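Long-range contact in vacuolar protein sorting-associated protein 29 (Entamoeba histolytica, PDB 5XCJ), which probably serves as a metal-binding subunit of the retromer complex in protein transport, built on a metallophosphatase fold: residues A[1-13]-A[30-42]. The protein carries 1 engineered substitution. Numbering follows the deposited sequence.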
loop_
_atom_site.group_PDB
_atom_site.type_symbol
_atom_site.label_atom_id
_atom_site.label_comp_id
_atom_site.label_asym_id
_atom_site.label_seq_id
_atom_site.Cartn_x
_atom_site.Cartn_y
_atom_site.Cartn_z
ATOM N N MET A 1 -0.200 -12.027 -12.418
ATOM C CA MET A 1 -0.313 -11.696 -11.003
ATOM C C MET A 1 -0.771 -10.255 -10.783
ATOM O O MET A 1 -0.047 -9.312 -11.087
ATOM C CB MET A 1 1.020 -11.922 -10.290
ATOM C CG MET A 1 1.244 -13.336 -9.777
ATOM S SD MET A 1 -0.036 -13.909 -8.653
ATOM C CE MET A 1 0.893 -14.982 -7.568
ATOM N N LEU A 2 -1.977 -10.093 -10.256
ATOM C CA LEU A 2 -2.512 -8.772 -9.965
ATOM C C LEU A 2 -2.456 -8.587 -8.462
ATOM O O LEU A 2 -3.006 -9.388 -7.715
ATOM C CB LEU A 2 -3.953 -8.650 -10.446
ATOM C CG LEU A 2 -4.594 -7.290 -10.212
ATOM C CD1 LEU A 2 -3.927 -6.232 -11.068
ATOM C CD2 LEU A 2 -6.076 -7.371 -10.514
ATOM N N VAL A 3 -1.779 -7.532 -8.032
ATOM C CA VAL A 3 -1.598 -7.242 -6.617
ATOM C C VAL A 3 -2.212 -5.918 -6.183
ATOM O O VAL A 3 -1.880 -4.863 -6.711
ATOM C CB VAL A 3 -0.097 -7.190 -6.292
ATOM C CG1 VAL A 3 0.145 -7.151 -4.798
ATOM C CG2 VAL A 3 0.633 -8.346 -6.957
ATOM N N LEU A 4 -3.107 -5.978 -5.208
ATOM C CA LEU A 4 -3.728 -4.772 -4.704
ATOM C C LEU A 4 -2.847 -4.256 -3.571
ATOM O O LEU A 4 -2.583 -4.982 -2.626
ATOM C CB LEU A 4 -5.137 -5.071 -4.181
ATOM C CG LEU A 4 -5.852 -4.010 -3.345
ATOM C CD1 LEU A 4 -6.148 -2.745 -4.135
ATOM C CD2 LEU A 4 -7.118 -4.563 -2.714
ATOM N N VAL A 5 -2.364 -3.026 -3.696
ATOM C CA VAL A 5 -1.540 -2.420 -2.655
ATOM C C VAL A 5 -2.403 -1.357 -1.981
ATOM O O VAL A 5 -2.775 -0.362 -2.588
ATOM C CB VAL A 5 -0.250 -1.811 -3.229
ATOM C CG1 VAL A 5 0.635 -1.268 -2.118
ATOM C CG2 VAL A 5 0.495 -2.846 -4.053
ATOM N N ILE A 6 -2.717 -1.589 -0.714
ATOM C CA ILE A 6 -3.596 -0.713 0.056
ATOM C C ILE A 6 -3.169 -0.617 1.523
ATOM O O ILE A 6 -2.393 -1.442 1.988
ATOM C CB ILE A 6 -5.044 -1.245 -0.040
ATOM C CG1 ILE A 6 -6.086 -0.147 0.184
ATOM C CG2 ILE A 6 -5.229 -2.421 0.895
ATOM C CD1 ILE A 6 -7.496 -0.571 -0.159
ATOM N N GLY A 7 -3.672 0.391 2.230
ATOM C CA GLY A 7 -3.346 0.581 3.632
ATOM C C GLY A 7 -3.733 1.919 4.241
ATOM O O GLY A 7 -4.406 2.731 3.615
ATOM N N ASP A 8 -3.287 2.131 5.477
ATOM C CA ASP A 8 -3.540 3.368 6.217
ATOM C C ASP A 8 -5.021 3.714 6.319
ATOM O O ASP A 8 -5.429 4.840 6.082
ATOM C CB ASP A 8 -2.726 4.527 5.654
ATOM C CG ASP A 8 -1.288 4.493 6.113
ATOM O OD1 ASP A 8 -1.062 4.099 7.266
ATOM O OD2 ASP A 8 -0.396 4.842 5.321
ATOM N N PHE A 9 -5.819 2.701 6.623
ATOM C CA PHE A 9 -7.261 2.852 6.760
ATOM C C PHE A 9 -7.754 3.717 7.915
ATOM O O PHE A 9 -8.688 4.493 7.761
ATOM C CB PHE A 9 -7.923 1.481 6.907
ATOM C CG PHE A 9 -7.757 0.590 5.718
ATOM C CD1 PHE A 9 -8.583 0.724 4.618
ATOM C CD2 PHE A 9 -6.783 -0.390 5.704
ATOM C CE1 PHE A 9 -8.438 -0.102 3.528
ATOM C CE2 PHE A 9 -6.628 -1.217 4.614
ATOM C CZ PHE A 9 -7.459 -1.071 3.525
ATOM N N HIS A 10 -7.134 3.560 9.073
ATOM C CA HIS A 10 -7.605 4.236 10.272
ATOM C C HIS A 10 -6.584 4.993 11.110
ATOM O O HIS A 10 -5.418 4.624 11.194
ATOM C CB HIS A 10 -8.267 3.178 11.169
ATOM C CG HIS A 10 -9.295 3.722 12.114
ATOM N ND1 HIS A 10 -10.561 4.085 11.711
ATOM C CD2 HIS A 10 -9.250 3.937 13.448
ATOM C CE1 HIS A 10 -11.246 4.515 12.754
ATOM N NE2 HIS A 10 -10.475 4.438 13.819
ATOM N N VAL A 11 -7.081 6.045 11.744
ATOM C CA VAL A 11 -6.335 6.871 12.676
ATOM C C VAL A 11 -7.181 6.850 13.957
ATOM O O VAL A 11 -8.398 6.993 13.895
ATOM C CB VAL A 11 -6.147 8.305 12.161
ATOM C CG1 VAL A 11 -5.649 9.211 13.274
ATOM C CG2 VAL A 11 -5.181 8.322 10.985
ATOM N N PRO A 12 -6.544 6.668 15.112
ATOM C CA PRO A 12 -7.299 6.571 16.369
ATOM C C PRO A 12 -8.103 7.826 16.622
ATOM O O PRO A 12 -7.594 8.924 16.427
ATOM C CB PRO A 12 -6.202 6.446 17.421
ATOM C CG PRO A 12 -5.047 5.855 16.690
ATOM C CD PRO A 12 -5.100 6.468 15.325
ATOM N N HIS A 13 -9.373 7.625 16.957
ATOM C CA HIS A 13 -10.329 8.681 17.278
ATOM C C HIS A 13 -10.792 9.489 16.069
ATOM O O HIS A 13 -11.411 10.531 16.217
ATOM C CB HIS A 13 -9.808 9.580 18.396
ATOM C CG HIS A 13 -9.330 8.826 19.596
ATOM N ND1 HIS A 13 -7.999 8.738 19.936
ATOM C CD2 HIS A 13 -10.005 8.113 20.526
ATOM C CE1 HIS A 13 -7.876 8.007 21.030
ATOM N NE2 HIS A 13 -9.077 7.616 21.408
ATOM N N ARG A 30 -9.860 -9.616 -10.599
ATOM C CA ARG A 30 -9.266 -10.922 -10.382
ATOM C C ARG A 30 -7.960 -10.661 -9.644
ATOM O O ARG A 30 -6.883 -10.933 -10.163
ATOM C CB ARG A 30 -8.984 -11.623 -11.710
ATOM C CG ARG A 30 -8.813 -13.126 -11.583
ATOM C CD ARG A 30 -10.157 -13.807 -11.420
ATOM N NE ARG A 30 -10.067 -15.091 -10.730
ATOM C CZ ARG A 30 -10.492 -15.306 -9.489
ATOM N NH1 ARG A 30 -11.044 -14.327 -8.780
ATOM N NH2 ARG A 30 -10.368 -16.509 -8.952
ATOM N N ILE A 31 -8.059 -10.156 -8.425
ATOM C CA ILE A 31 -6.867 -9.833 -7.664
ATOM C C ILE A 31 -6.305 -11.056 -6.954
ATOM O O ILE A 31 -6.947 -11.648 -6.102
ATOM C CB ILE A 31 -7.167 -8.730 -6.632
ATOM C CG1 ILE A 31 -7.640 -7.461 -7.339
ATOM C CG2 ILE A 31 -5.944 -8.439 -5.793
ATOM C CD1 ILE A 31 -8.224 -6.425 -6.414
ATOM N N GLN A 32 -5.135 -11.490 -7.400
ATOM C CA GLN A 32 -4.438 -12.621 -6.804
ATOM C C GLN A 32 -3.876 -12.412 -5.393
ATOM O O GLN A 32 -3.944 -13.299 -4.558
ATOM C CB GLN A 32 -3.326 -13.105 -7.729
ATOM C CG GLN A 32 -3.831 -13.837 -8.960
ATOM C CD GLN A 32 -4.360 -12.892 -10.013
ATOM O OE1 GLN A 32 -3.893 -11.766 -10.137
ATOM N NE2 GLN A 32 -5.343 -13.347 -10.777
ATOM N N THR A 33 -3.294 -11.241 -5.158
ATOM C CA THR A 33 -2.663 -10.938 -3.874
ATOM C C THR A 33 -2.969 -9.526 -3.371
ATOM O O THR A 33 -3.140 -8.600 -4.164
ATOM C CB THR A 33 -1.128 -11.136 -3.999
ATOM O OG1 THR A 33 -0.864 -12.381 -4.639
ATOM C CG2 THR A 33 -0.418 -11.137 -2.654
ATOM N N VAL A 34 -3.027 -9.390 -2.050
ATOM C CA VAL A 34 -3.253 -8.113 -1.410
ATOM C C VAL A 34 -2.080 -7.812 -0.475
ATOM O O VAL A 34 -1.732 -8.632 0.367
ATOM C CB VAL A 34 -4.552 -8.113 -0.580
ATOM C CG1 VAL A 34 -4.548 -6.975 0.420
ATOM C CG2 VAL A 34 -5.778 -8.043 -1.479
ATOM N N LEU A 35 -1.446 -6.662 -0.665
ATOM C CA LEU A 35 -0.352 -6.245 0.199
ATOM C C LEU A 35 -0.856 -5.020 0.948
ATOM O O LEU A 35 -1.046 -3.962 0.363
ATOM C CB LEU A 35 0.897 -5.927 -0.619
ATOM C CG LEU A 35 1.381 -7.087 -1.492
ATOM C CD1 LEU A 35 2.731 -6.790 -2.122
ATOM C CD2 LEU A 35 1.403 -8.394 -0.717
ATOM N N CYS A 36 -1.059 -5.174 2.244
ATOM C CA CYS A 36 -1.584 -4.102 3.066
ATOM C C CYS A 36 -0.532 -3.558 4.018
ATOM O O CYS A 36 0.091 -4.304 4.765
ATOM C CB CYS A 36 -2.802 -4.594 3.843
ATOM S SG CYS A 36 -3.590 -3.340 4.869
ATOM N N THR A 37 -0.387 -2.240 4.020
ATOM C CA THR A 37 0.586 -1.551 4.864
ATOM C C THR A 37 0.243 -1.478 6.355
ATOM O O THR A 37 1.081 -1.086 7.156
ATOM C CB THR A 37 0.924 -0.147 4.338
ATOM O OG1 THR A 37 -0.272 0.619 4.192
ATOM C CG2 THR A 37 1.647 -0.244 3.004
ATOM N N GLY A 38 -0.969 -1.865 6.733
ATOM C CA GLY A 38 -1.354 -1.793 8.135
ATOM C C GLY A 38 -2.344 -0.687 8.453
ATOM O O GLY A 38 -2.950 -0.125 7.551
ATOM N N ASN A 39 -2.461 -0.366 9.742
ATOM C CA ASN A 39 -3.389 0.640 10.221
ATOM C C ASN A 39 -4.843 0.343 9.827
ATOM O O ASN A 39 -5.522 1.161 9.222
ATOM C CB ASN A 39 -2.957 2.047 9.811
ATOM C CG ASN A 39 -1.912 2.624 10.749
ATOM O OD1 ASN A 39 -1.515 1.978 11.712
ATOM N ND2 ASN A 39 -1.464 3.834 10.468
ATOM N N LEU A 40 -5.279 -0.866 10.156
ATOM C CA LEU A 40 -6.640 -1.309 9.891
ATOM C C LEU A 40 -7.641 -0.695 10.862
ATOM O O LEU A 40 -7.304 -0.377 11.993
ATOM C CB LEU A 40 -6.735 -2.835 9.974
ATOM C CG LEU A 40 -5.754 -3.665 9.155
ATOM C CD1 LEU A 40 -5.959 -5.142 9.438
ATOM C CD2 LEU A 40 -5.912 -3.375 7.673
ATOM N N CYS A 41 -8.864 -0.490 10.398
ATOM C CA CYS A 41 -9.916 0.034 11.251
ATOM C C CYS A 41 -10.226 -0.983 12.350
ATOM O O CYS A 41 -10.532 -0.629 13.483
ATOM C CB CYS A 41 -11.167 0.363 10.445
ATOM S SG CYS A 41 -11.043 1.870 9.461
ATOM N N GLY A 42 -10.114 -2.258 11.998
ATOM C CA GLY A 42 -10.407 -3.335 12.916
ATOM C C GLY A 42 -10.618 -4.618 12.148
ATOM O O GLY A 42 -10.060 -4.817 11.071
HETATM O O HOH W 1 -0.318 3.516 2.961
HETATM O O HOH W 2 -3.605 5.431 8.701
HETATM O O HOH W 3 -5.560 2.147 12.643
#
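Leu4 N donates to Thr33 O and Leu35 N to Leu4 O, within a ladder joining the parallel strands 2-6 and 33-36 (21° apart); Ile6 N donates to Leu35 O, and Leu2 and Ile6 accept from Thr33 and Thr37. In the loops Asp8 N donates to Gly38 O and His10 N to Asn39 O.

With chi1 at -169°, Val3 CG1 is turned away from the backbone N and against Leu35 CG, 3.5 Å; on the face covered by helix 43-52, Leu4 and Val34 point the same way, CD2 to CG2 3.9 Å. With helix 20-28 the strands form a beta-alpha-beta unit of the metallophosphatase fold, with metal ligands in the loops after the strands, here Asp8 and Asn39. Both bind zinc, absent here.

The polar link between them is weak: Asn39 ND2 reaches Asp8 OD1 at 3.2 Å, amide and carboxylate turned 52° apart. Firmer partners are His86 NE2 for Asp8 OD1, His115 N for OD2 and Phe63 N for Asn39 OD1. A water bridges Asp8 OD2 and Thr37 OG1.

Two cysteine sulfurs meet aromatic rings: Cys36 SG at the Phe9 edge, 3.7 Å from CE2, and Cys41 SG oblique to the His10 ring, nearest ND1 at 3.2 Å.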